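Long-range contacts in eukaryotic Translation Initiation 4E (Schistosoma mansoni, PDB 3HXI), which probably recognises the methylated 5' cap of mRNA to start translation, binding here the cap analogue m7GpppG and a peptide of the inhibitor 4E-BP: residues S15-L20 with L33-T38; Y19-R24 with G61-M66; E43-V48 with L103-I108. All coordinates share one frame; numbering follows the deposited sequence. Where two conformers were deposited one is given.

Contact 1. Residues S15-L20 with L33-T38; sequences SWSYYL and LEKVAT
A chi1 of about -65° in both Ser17 and Thr38 sets each hydroxyl oxygen anti to its own carbonyl carbon, and the two meet across a non-hydrogen-bonded pair, Ser17 OG to Thr38 OG1 being 2.7 Å. A water bound to Ser17 OG also accepts a hydrogen bond from Lys35 NZ, tying the polar ends together. Lys35 starts with CG anti to the backbone N (chi1 -163°) and runs alongside Tyr19 in the same direction. Its CG lies over a face of the Tyr19 ring, 4.1 Å from the centroid, a CH-pi contact; a bend at chi3 brings CE to 3.4 Å from Tyr19 OH. Val36, in the bulge, divides its methyls between Leu20 and Tyr18: CG1 reaches Leu20 CD1 at 3.6 Å, while CG2 lies in the Tyr18 ring plane at its edge, 3.8 Å from Tyr18 CD1. The far end of Tyr18 is held by Trp100, to which its OH is hydrogen-bonded. Tyr18 O accepts a hydrogen bond from Val36 N at 2.8 Å and, weakly, one from Ala37 N at 3.4 Å. Val36 and Ala37 thus both face Tyr18, a classic beta bulge in the antiparallel hairpin whose second strand, 33-41, borders the eIF4E sheet.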
loop_
_atom_site.group_PDB
_atom_site.type_symbol
_atom_site.label_atom_id
_atom_site.label_comp_id
_atom_site.label_asym_id
_atom_site.label_seq_id
_atom_site.Cartn_x
_atom_site.Cartn_y
_atom_site.Cartn_z
ATOM N N SER A 15 12.601 -6.859 -1.816
ATOM C CA SER A 15 13.087 -5.658 -1.158
ATOM C C SER A 15 12.065 -4.542 -1.345
ATOM O O SER A 15 11.488 -4.400 -2.432
ATOM C CB SER A 15 14.421 -5.221 -1.751
ATOM O OG SER A 15 14.919 -4.111 -1.041
ATOM N N TRP A 16 11.848 -3.771 -0.282
ATOM C CA TRP A 16 10.855 -2.690 -0.247
ATOM C C TRP A 16 11.496 -1.397 0.189
ATOM O O TRP A 16 12.439 -1.396 0.989
ATOM C CB TRP A 16 9.715 -3.027 0.736
ATOM C CG TRP A 16 8.982 -4.260 0.402
ATOM C CD1 TRP A 16 9.317 -5.533 0.770
ATOM C CD2 TRP A 16 7.763 -4.365 -0.345
ATOM N NE1 TRP A 16 8.410 -6.428 0.262
ATOM C CE2 TRP A 16 7.436 -5.740 -0.417
ATOM C CE3 TRP A 16 6.924 -3.435 -0.971
ATOM C CZ2 TRP A 16 6.306 -6.213 -1.088
ATOM C CZ3 TRP A 16 5.781 -3.902 -1.630
ATOM C CH2 TRP A 16 5.489 -5.281 -1.691
ATOM N N SER A 17 10.968 -0.287 -0.320
ATOM C CA SER A 17 11.385 1.026 0.151
ATOM C C SER A 17 10.205 1.800 0.736
ATOM O O SER A 17 9.061 1.641 0.296
ATOM C CB SER A 17 12.072 1.807 -0.956
ATOM O OG SER A 17 13.281 1.149 -1.310
ATOM N N TYR A 18 10.498 2.606 1.748
ATOM C CA TYR A 18 9.474 3.288 2.522
ATOM C C TYR A 18 9.683 4.787 2.381
ATOM O O TYR A 18 10.799 5.308 2.574
ATOM C CB TYR A 18 9.588 2.862 3.980
ATOM C CG TYR A 18 8.342 3.002 4.838
ATOM C CD1 TYR A 18 8.194 4.082 5.704
ATOM C CD2 TYR A 18 7.344 2.014 4.838
ATOM C CE1 TYR A 18 7.077 4.195 6.533
ATOM C CE2 TYR A 18 6.212 2.127 5.656
ATOM C CZ TYR A 18 6.101 3.223 6.511
ATOM O OH TYR A 18 5.010 3.359 7.346
ATOM N N TYR A 19 8.610 5.489 2.047
ATOM C CA TYR A 19 8.708 6.910 1.770
ATOM C C TYR A 19 7.708 7.695 2.576
ATOM O O TYR A 19 6.624 7.197 2.894
ATOM C CB TYR A 19 8.398 7.191 0.287
ATOM C CG TYR A 19 9.214 6.433 -0.722
ATOM C CD1 TYR A 19 10.241 7.064 -1.411
ATOM C CD2 TYR A 19 8.935 5.087 -1.022
ATOM C CE1 TYR A 19 10.998 6.383 -2.364
ATOM C CE2 TYR A 19 9.684 4.397 -1.968
ATOM C CZ TYR A 19 10.718 5.048 -2.628
ATOM O OH TYR A 19 11.469 4.378 -3.566
ATOM N N LEU A 20 8.084 8.937 2.887
ATOM C CA LEU A 20 7.173 9.932 3.447
ATOM C C LEU A 20 6.901 11.004 2.430
ATOM O O LEU A 20 7.829 11.550 1.832
ATOM C CB LEU A 20 7.802 10.601 4.684
ATOM C CG LEU A 20 8.528 9.675 5.661
ATOM C CD1 LEU A 20 9.131 10.488 6.811
ATOM C CD2 LEU A 20 7.604 8.566 6.208
ATOM N N LEU A 33 8.309 13.780 -1.864
ATOM C CA LEU A 33 8.562 12.396 -1.466
ATOM C C LEU A 33 9.993 12.229 -1.001
ATOM O O LEU A 33 10.926 12.764 -1.625
ATOM C CB LEU A 33 8.334 11.454 -2.639
ATOM C CG LEU A 33 6.894 11.234 -3.064
ATOM C CD1 LEU A 33 6.862 10.619 -4.462
ATOM C CD2 LEU A 33 6.139 10.363 -2.057
ATOM N N GLU A 34 10.190 11.480 0.075
ATOM C CA GLU A 34 11.576 11.151 0.449
ATOM C C GLU A 34 11.680 9.740 0.967
ATOM O O GLU A 34 10.822 9.301 1.714
ATOM C CB GLU A 34 12.161 12.158 1.450
ATOM C CG GLU A 34 11.623 12.070 2.864
ATOM C CD GLU A 34 11.936 13.305 3.709
ATOM O OE1 GLU A 34 12.204 14.400 3.157
ATOM O OE2 GLU A 34 11.895 13.175 4.942
ATOM N N LYS A 35 12.734 9.048 0.544
ATOM C CA LYS A 35 12.936 7.650 0.893
ATOM C C LYS A 35 13.588 7.569 2.259
ATOM O O LYS A 35 14.730 8.001 2.429
ATOM C CB LYS A 35 13.836 6.956 -0.138
ATOM C CG LYS A 35 13.761 5.398 -0.073
ATOM C CD LYS A 35 14.827 4.710 -0.960
ATOM C CE LYS A 35 14.615 4.958 -2.447
ATOM N NZ LYS A 35 15.766 4.418 -3.240
ATOM N N VAL A 36 12.882 7.004 3.225
ATOM C CA VAL A 36 13.407 6.933 4.598
ATOM C C VAL A 36 13.945 5.553 4.984
ATOM O O VAL A 36 14.590 5.418 6.021
ATOM C CB VAL A 36 12.382 7.447 5.637
ATOM C CG1 VAL A 36 12.096 8.933 5.415
ATOM C CG2 VAL A 36 11.083 6.616 5.607
ATOM N N ALA A 37 13.687 4.538 4.156
ATOM C CA ALA A 37 14.246 3.201 4.369
ATOM C C ALA A 37 14.055 2.269 3.178
ATOM O O ALA A 37 13.136 2.450 2.369
ATOM C CB ALA A 37 13.686 2.574 5.646
ATOM N N THR A 38 14.983 1.318 3.046
ATOM C CA THR A 38 14.878 0.178 2.139
ATOM C C THR A 38 15.173 -1.050 2.993
ATOM O O THR A 38 16.174 -1.079 3.711
ATOM C CB THR A 38 15.882 0.240 0.952
ATOM O OG1 THR A 38 15.574 1.350 0.100
ATOM C CG2 THR A 38 15.815 -1.041 0.118
HETATM O O HOH W 1 14.581 1.881 -3.524
#

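Contact 2. Residues Y19-R24 with G61-M66; sequences YLFQFR and GKDLYM. With GTG (7-methyl-guanosine-5'-triphosphate-5'-guanosine), chain C.
At the edge of the Phe21 ring, and in its plane, sits Gly61 O, 3.7 Å from Phe21 CD2; the cap oxygen O3E lies at the edge in that plane as well. Neighbouring Phe23 offers a face instead, with cap O2E 3.5 Å above the ring plane and offset toward the rim. Both oxygens belong to the ribose of the second, unmethylated guanosine. Further along, Tyr65 O lies in the plane of the Tyr19 ring at its edge, 3.6 Å from Tyr19 CD2. With CG anti to the backbone N (chi1 176°), the Phe21 ring reaches the cap ribose, and it also meets the ring of Trp29. Gly61 O receives two bonds: cap O3E donates to it over 3.1 Å, and a water that accepts from Phe23 N donates to it as well. Behind these groups the strands pair in antiparallel fashion, Phe21 N to Asp63 O at 2.8 Å and Tyr19 N to Tyr65 O likewise. Asp63 acts from the second shell, its carboxylate binding Arg129 in a salt bridge and accepting from Gln127, two residues that also bond the cap. On the other face of the sheet Leu20 and Leu64 lie side by side, CD2 to CD2 at 3.7 Å. Tyr65 OH approaches the cap methyl C7X at 3.9 Å. Through Phe21, Phe23, Gly61 and Tyr65, the paired strands and their end loops form part of the eIF4E cap-binding pocket.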
loop_
_atom_site.group_PDB
_atom_site.type_symbol
_atom_site.label_atom_id
_atom_site.label_comp_id
_atom_site.label_asym_id
_atom_site.label_seq_id
_atom_site.Cartn_x
_atom_site.Cartn_y
_atom_site.Cartn_z
ATOM N N TYR A 19 8.610 5.489 2.047
ATOM C CA TYR A 19 8.708 6.910 1.770
ATOM C C TYR A 19 7.708 7.695 2.576
ATOM O O TYR A 19 6.624 7.197 2.894
ATOM C CB TYR A 19 8.398 7.191 0.287
ATOM C CG TYR A 19 9.214 6.433 -0.722
ATOM C CD1 TYR A 19 10.241 7.064 -1.411
ATOM C CD2 TYR A 19 8.935 5.087 -1.022
ATOM C CE1 TYR A 19 10.998 6.383 -2.364
ATOM C CE2 TYR A 19 9.684 4.397 -1.968
ATOM C CZ TYR A 19 10.718 5.048 -2.628
ATOM O OH TYR A 19 11.469 4.378 -3.566
ATOM N N LEU A 20 8.084 8.937 2.887
ATOM C CA LEU A 20 7.173 9.932 3.447
ATOM C C LEU A 20 6.901 11.004 2.430
ATOM O O LEU A 20 7.829 11.550 1.832
ATOM C CB LEU A 20 7.802 10.601 4.684
ATOM C CG LEU A 20 8.528 9.675 5.661
ATOM C CD1 LEU A 20 9.131 10.488 6.811
ATOM C CD2 LEU A 20 7.604 8.566 6.208
ATOM N N PHE A 21 5.623 11.312 2.236
ATOM C CA PHE A 21 5.219 12.464 1.441
ATOM C C PHE A 21 4.948 13.644 2.374
ATOM O O PHE A 21 4.045 13.590 3.191
ATOM C CB PHE A 21 3.953 12.155 0.612
ATOM C CG PHE A 21 3.453 13.343 -0.156
ATOM C CD1 PHE A 21 3.871 13.558 -1.462
ATOM C CD2 PHE A 21 2.618 14.275 0.446
ATOM C CE1 PHE A 21 3.446 14.676 -2.167
ATOM C CE2 PHE A 21 2.179 15.390 -0.255
ATOM C CZ PHE A 21 2.617 15.603 -1.560
ATOM N N GLN A 22 5.725 14.712 2.253
ATOM C CA GLN A 22 5.478 15.893 3.082
ATOM C C GLN A 22 5.408 17.128 2.231
ATOM O O GLN A 22 6.409 17.503 1.614
ATOM C CB GLN A 22 6.593 16.053 4.109
ATOM C CG GLN A 22 6.700 14.922 5.127
ATOM C CD GLN A 22 8.004 14.985 5.895
ATOM O OE1 GLN A 22 9.069 14.783 5.329
ATOM N NE2 GLN A 22 7.921 15.264 7.188
ATOM N N PHE A 23 4.237 17.762 2.180
ATOM C CA PHE A 23 4.066 18.924 1.312
ATOM C C PHE A 23 4.790 20.136 1.884
ATOM O O PHE A 23 4.626 20.470 3.054
ATOM C CB PHE A 23 2.598 19.293 1.078
ATOM C CG PHE A 23 2.412 20.705 0.563
ATOM C CD1 PHE A 23 2.664 21.011 -0.778
ATOM C CD2 PHE A 23 2.013 21.727 1.417
ATOM C CE1 PHE A 23 2.521 22.310 -1.262
ATOM C CE2 PHE A 23 1.861 23.032 0.944
ATOM C CZ PHE A 23 2.116 23.320 -0.405
ATOM N N ARG A 24 5.595 20.768 1.041
ATOM C CA ARG A 24 6.068 22.117 1.297
ATOM C C ARG A 24 5.816 22.958 0.056
ATOM O O ARG A 24 5.850 22.446 -1.081
ATOM C CB ARG A 24 7.549 22.135 1.701
ATOM C CG ARG A 24 7.823 21.554 3.098
ATOM C CD ARG A 24 8.129 20.053 3.033
ATOM N NE ARG A 24 9.490 19.810 2.558
ATOM C CZ ARG A 24 9.916 18.682 1.985
ATOM N NH1 ARG A 24 11.182 18.595 1.602
ATOM N NH2 ARG A 24 9.098 17.639 1.798
ATOM N N GLY A 61 -2.583 15.014 5.528
ATOM C CA GLY A 61 -1.912 15.345 4.271
ATOM C C GLY A 61 -0.471 14.873 4.155
ATOM O O GLY A 61 0.160 15.099 3.107
ATOM N N LYS A 62 0.063 14.261 5.223
ATOM C CA LYS A 62 1.404 13.641 5.219
ATOM C C LYS A 62 1.202 12.152 5.004
ATOM O O LYS A 62 0.510 11.512 5.784
ATOM C CB LYS A 62 2.142 13.875 6.534
ATOM C CG LYS A 62 3.429 13.020 6.695
ATOM C CD LYS A 62 4.259 13.444 7.915
ATOM C CE LYS A 62 5.108 12.282 8.443
ATOM N NZ LYS A 62 6.202 12.764 9.347
ATOM N N ASP A 63 1.772 11.611 3.938
ATOM C CA ASP A 63 1.399 10.279 3.495
ATOM C C ASP A 63 2.572 9.305 3.610
ATOM O O ASP A 63 3.727 9.721 3.620
ATOM C CB ASP A 63 0.876 10.321 2.047
ATOM C CG ASP A 63 -0.367 11.206 1.877
ATOM O OD1 ASP A 63 -0.968 11.582 2.885
ATOM O OD2 ASP A 63 -0.755 11.524 0.722
ATOM N N LEU A 64 2.252 8.015 3.686
ATOM C CA LEU A 64 3.232 6.938 3.757
ATOM C C LEU A 64 3.083 6.065 2.511
ATOM O O LEU A 64 1.963 5.680 2.145
ATOM C CB LEU A 64 2.984 6.079 4.994
ATOM C CG LEU A 64 2.815 6.800 6.333
ATOM C CD1 LEU A 64 2.407 5.785 7.429
ATOM C CD2 LEU A 64 4.101 7.541 6.692
ATOM N N TYR A 65 4.215 5.772 1.869
ATOM C CA TYR A 65 4.259 4.931 0.661
ATOM C C TYR A 65 5.219 3.780 0.894
ATOM O O TYR A 65 6.372 4.015 1.296
ATOM C CB TYR A 65 4.773 5.748 -0.543
ATOM C CG TYR A 65 3.776 6.729 -1.148
ATOM C CD1 TYR A 65 3.146 6.440 -2.374
ATOM C CD2 TYR A 65 3.458 7.937 -0.500
ATOM C CE1 TYR A 65 2.224 7.324 -2.937
ATOM C CE2 TYR A 65 2.537 8.832 -1.056
ATOM C CZ TYR A 65 1.925 8.516 -2.280
ATOM O OH TYR A 65 0.991 9.371 -2.852
ATOM N N MET A 66 4.776 2.549 0.630
ATOM C CA MET A 66 5.695 1.399 0.677
ATOM C C MET A 66 5.642 0.637 -0.641
ATOM O O MET A 66 4.592 0.079 -0.997
ATOM C CB MET A 66 5.404 0.457 1.849
ATOM C CG MET A 66 6.425 -0.707 1.941
ATOM S SD MET A 66 5.942 -2.090 2.994
ATOM C CE MET A 66 4.731 -2.903 1.938
HETATM P PA GTG C . -3.897 12.851 -3.605
HETATM O O1A GTG C . -3.060 13.336 -2.452
HETATM O O2A GTG C . -4.001 11.382 -3.955
HETATM O O3A GTG C . -5.397 13.423 -3.559
HETATM P PB GTG C . -6.170 14.153 -2.376
HETATM O O1B GTG C . -6.126 13.341 -1.106
HETATM O O2B GTG C . -7.519 14.550 -2.968
HETATM O O3B GTG C . -5.306 15.503 -2.249
HETATM N N9A GTG C . -0.247 13.288 -7.504
HETATM C C8A GTG C . -0.635 12.242 -6.767
HETATM N N7A GTG C . 0.050 11.149 -7.172
HETATM C C7X GTG C . -0.120 9.803 -6.570
HETATM C C5A GTG C . 0.861 11.529 -8.162
HETATM C C6A GTG C . 1.780 10.809 -8.935
HETATM O O6A GTG C . 1.988 9.583 -8.783
HETATM N N1A GTG C . 2.455 11.481 -9.901
HETATM C C2A GTG C . 2.249 12.824 -10.080
HETATM N N2A GTG C . 2.910 13.515 -11.026
HETATM N N3A GTG C . 1.363 13.514 -9.326
HETATM C C4A GTG C . 0.675 12.874 -8.364
HETATM O O5D GTG C . -3.310 13.556 -4.897
HETATM C C5D GTG C . -3.244 14.978 -4.937
HETATM C C4D GTG C . -2.536 15.407 -6.203
HETATM O O4D GTG C . -1.178 14.998 -6.120
HETATM C C3D GTG C . -3.077 14.761 -7.462
HETATM O O3D GTG C . -4.236 15.441 -7.938
HETATM C C2D GTG C . -1.893 14.882 -8.392
HETATM O O2D GTG C . -1.844 16.205 -8.948
HETATM C C1D GTG C . -0.720 14.692 -7.437
HETATM P PG GTG C . -5.421 16.628 -1.108
HETATM O O1G GTG C . -6.072 16.135 0.145
HETATM O O2G GTG C . -5.918 17.908 -1.758
HETATM O O5E GTG C . -3.857 16.843 -0.811
HETATM C C5E GTG C . -3.120 15.853 -0.095
HETATM C C4E GTG C . -1.703 16.336 0.139
HETATM O O4E GTG C . -1.056 16.493 -1.127
HETATM C C3E GTG C . -1.642 17.698 0.804
HETATM O O3E GTG C . -0.404 17.753 1.533
HETATM C C2E GTG C . -1.552 18.682 -0.354
HETATM O O2E GTG C . -0.918 19.920 0.009
HETATM C C1E GTG C . -0.700 17.876 -1.324
HETATM N N9B GTG C . -0.867 18.147 -2.766
HETATM C C8B GTG C . -2.200 17.915 -3.271
HETATM N N7B GTG C . -2.014 18.214 -4.688
HETATM C C5B GTG C . -0.699 18.528 -4.892
HETATM C C6B GTG C . 0.077 18.901 -6.088
HETATM O O6B GTG C . -0.532 18.959 -7.190
HETATM N N1B GTG C . 1.403 19.179 -5.932
HETATM C C2B GTG C . 2.026 19.103 -4.706
HETATM N N2B GTG C . 3.349 19.374 -4.570
HETATM N N3B GTG C . 1.369 18.762 -3.570
HETATM C C4B GTG C . 0.054 18.466 -3.627
HETATM O O HOH W 2 2.208 16.747 3.878
#

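Contact 3. Residues E43-V48 with L103-I108; sequences EDFWSV and LLMLLI
Segments 43-48 and 103-108, taken from helices 42-50 and 96-108, run nearly antiparallel, at 155°, their axes no closer than 11.9 Å; even the nearest CA atoms, those of Phe45 and Ile108, are separated by 8.1 Å. They belong to the helical layer packed on the sheet of the eIF4E fold, and the bound 4E-BP peptide rests on Trp46, Met105 and Ile108. A gap this wide has to be bridged by large side chains, and the contact is wholly apolar. Phe45 spans most of it. Ile108 covers one face of its ring: CG1 stands almost exactly over the centroid, 3.9 Å away and 3° off the normal, and CD1 comes within 3.6 Å of Phe45 CD2. Ile108 reaches this place with CG1 between the backbone N and the carbonyl carbon (chi1 67°), probably a less relaxed setting. Leu104 lies one turn earlier on the same side of the helix and approaches the Phe45 ring at the edge, its CB 3.8 Å from Phe45 CE1. The next residue along from Phe45, Trp46, has Phe45 CE2 3.4 Å above the centre of one face. Trp46 NE1 is hydrogen-bonded to the peptide backbone, while its benzo edge faces the second helix, where Met105 SD, in a Met-aromatic contact, lies close to the ring plane and 3.7 Å from Trp46 CZ2.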
loop_
_atom_site.group_PDB
_atom_site.type_symbol
_atom_site.label_atom_id
_atom_site.label_comp_id
_atom_site.label_asym_id
_atom_site.label_seq_id
_atom_site.Cartn_x
_atom_site.Cartn_y
_atom_site.Cartn_z
ATOM N N GLU A 43 12.952 -8.600 10.003
ATOM C CA GLU A 43 13.500 -7.827 11.108
ATOM C C GLU A 43 13.586 -6.330 10.796
ATOM O O GLU A 43 13.253 -5.477 11.640
ATOM C CB GLU A 43 14.871 -8.373 11.512
ATOM C CG GLU A 43 14.830 -9.742 12.200
ATOM C CD GLU A 43 14.521 -10.945 11.292
ATOM O OE1 GLU A 43 14.586 -10.858 10.047
ATOM O OE2 GLU A 43 14.204 -12.014 11.856
ATOM N N ASP A 44 14.023 -6.015 9.582
ATOM C CA ASP A 44 14.185 -4.630 9.161
ATOM C C ASP A 44 12.837 -3.999 8.800
ATOM O O ASP A 44 12.657 -2.805 8.990
ATOM C CB ASP A 44 15.167 -4.538 7.994
ATOM C CG ASP A 44 16.613 -4.635 8.443
ATOM O OD1 ASP A 44 16.858 -4.578 9.661
ATOM O OD2 ASP A 44 17.499 -4.739 7.570
ATOM N N PHE A 45 11.911 -4.797 8.283
ATOM C CA PHE A 45 10.515 -4.352 8.118
ATOM C C PHE A 45 9.944 -3.780 9.435
ATOM O O PHE A 45 9.481 -2.628 9.491
ATOM C CB PHE A 45 9.634 -5.519 7.646
ATOM C CG PHE A 45 8.164 -5.261 7.805
ATOM C CD1 PHE A 45 7.556 -4.208 7.126
ATOM C CD2 PHE A 45 7.398 -6.044 8.665
ATOM C CE1 PHE A 45 6.194 -3.949 7.275
ATOM C CE2 PHE A 45 6.024 -5.802 8.821
ATOM C CZ PHE A 45 5.424 -4.751 8.125
ATOM N N TRP A 46 9.983 -4.581 10.498
ATOM C CA TRP A 46 9.460 -4.138 11.782
ATOM C C TRP A 46 10.232 -2.944 12.365
ATOM O O TRP A 46 9.635 -2.100 13.035
ATOM C CB TRP A 46 9.385 -5.281 12.794
ATOM C CG TRP A 46 8.277 -6.296 12.541
ATOM C CD1 TRP A 46 8.415 -7.657 12.433
ATOM C CD2 TRP A 46 6.878 -6.028 12.394
ATOM N NE1 TRP A 46 7.188 -8.247 12.212
ATOM C CE2 TRP A 46 6.227 -7.271 12.197
ATOM C CE3 TRP A 46 6.106 -4.856 12.399
ATOM C CZ2 TRP A 46 4.840 -7.373 12.020
ATOM C CZ3 TRP A 46 4.717 -4.962 12.227
ATOM C CH2 TRP A 46 4.108 -6.210 12.024
ATOM N N SER A 47 11.544 -2.883 12.126
ATOM C CA SER A 47 12.359 -1.770 12.626
ATOM C C SER A 47 11.978 -0.437 11.972
ATOM O O SER A 47 11.949 0.607 12.638
ATOM C CB SER A 47 13.854 -2.055 12.457
ATOM O OG SER A 47 14.300 -2.989 13.428
ATOM N N VAL A 48 11.687 -0.468 10.679
ATOM C CA VAL A 48 11.166 0.707 9.978
ATOM C C VAL A 48 9.897 1.224 10.663
ATOM O O VAL A 48 9.780 2.422 10.935
ATOM C CB VAL A 48 10.834 0.414 8.494
ATOM C CG1 VAL A 48 10.378 1.698 7.786
ATOM C CG2 VAL A 48 12.039 -0.210 7.770
ATOM N N LEU A 103 -2.102 -4.534 6.314
ATOM C CA LEU A 103 -1.871 -4.361 4.887
ATOM C C LEU A 103 -0.408 -4.646 4.544
ATOM O O LEU A 103 -0.117 -5.420 3.615
ATOM C CB LEU A 103 -2.299 -2.974 4.400
ATOM C CG LEU A 103 -2.336 -2.796 2.862
ATOM C CD1 LEU A 103 -3.332 -3.772 2.225
ATOM C CD2 LEU A 103 -2.637 -1.358 2.467
ATOM N N LEU A 104 0.505 -4.048 5.298
ATOM C CA LEU A 104 1.926 -4.212 5.032
ATOM C C LEU A 104 2.396 -5.641 5.290
ATOM O O LEU A 104 3.211 -6.166 4.549
ATOM C CB LEU A 104 2.750 -3.190 5.836
ATOM C CG LEU A 104 2.473 -1.702 5.580
ATOM C CD1 LEU A 104 3.610 -0.900 6.180
ATOM C CD2 LEU A 104 2.246 -1.337 4.082
ATOM N N MET A 105 1.843 -6.285 6.322
ATOM C CA MET A 105 2.136 -7.691 6.570
ATOM C C MET A 105 1.733 -8.557 5.363
ATOM O O MET A 105 2.497 -9.410 4.920
ATOM C CB MET A 105 1.479 -8.183 7.856
ATOM C CG MET A 105 2.261 -7.791 9.121
ATOM S SD MET A 105 1.658 -8.693 10.584
ATOM C CE MET A 105 -0.007 -8.055 10.742
ATOM N N LEU A 106 0.542 -8.315 4.827
ATOM C CA LEU A 106 0.052 -9.050 3.669
ATOM C C LEU A 106 1.014 -8.857 2.489
ATOM O O LEU A 106 1.371 -9.822 1.810
ATOM C CB LEU A 106 -1.373 -8.601 3.324
ATOM C CG LEU A 106 -1.987 -9.037 1.984
ATOM C CD1 LEU A 106 -2.007 -10.559 1.803
ATOM C CD2 LEU A 106 -3.376 -8.427 1.818
ATOM N N LEU A 107 1.465 -7.623 2.278
ATOM C CA LEU A 107 2.369 -7.329 1.157
ATOM C C LEU A 107 3.778 -7.894 1.348
ATOM O O LEU A 107 4.262 -8.607 0.480
ATOM C CB LEU A 107 2.437 -5.835 0.852
ATOM C CG LEU A 107 1.449 -5.310 -0.202
ATOM C CD1 LEU A 107 0.014 -5.464 0.266
ATOM C CD2 LEU A 107 1.746 -3.848 -0.560
ATOM N N ILE A 108 4.431 -7.572 2.462
ATOM C CA ILE A 108 5.844 -7.969 2.649
ATOM C C ILE A 108 5.957 -9.479 2.885
ATOM O O ILE A 108 6.949 -10.104 2.507
ATOM C CB ILE A 108 6.555 -7.176 3.801
ATOM C CG1 ILE A 108 5.974 -7.537 5.172
ATOM C CG2 ILE A 108 6.513 -5.637 3.555
ATOM C CD1 ILE A 108 6.953 -8.408 5.993
#

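How the contacts relate
Contacts 1 and 2 share strand 11-21, with Tyr19 and Leu20 in both, so strand 11-21 lies between 33-41 and 63-68 and pairs with both. Both are partly buried and rest on backbone hydrogen bonds, but contact 1 ends in exposed polar groups at the sheet border, whereas contact 2 ends in the cap. Contact 3 is buried and relies on side chains alone, with its own ligand, the peptide. It is tied to the sheet through residues of the other two: Tyr18 and Ala37 of contact 1 touch Val48, Trp16 packs on Leu107 and Ile108, and Met66 of contact 2 reaches Leu104, Leu107 and Ile108. Cap and peptide thus meet different parts of one fold.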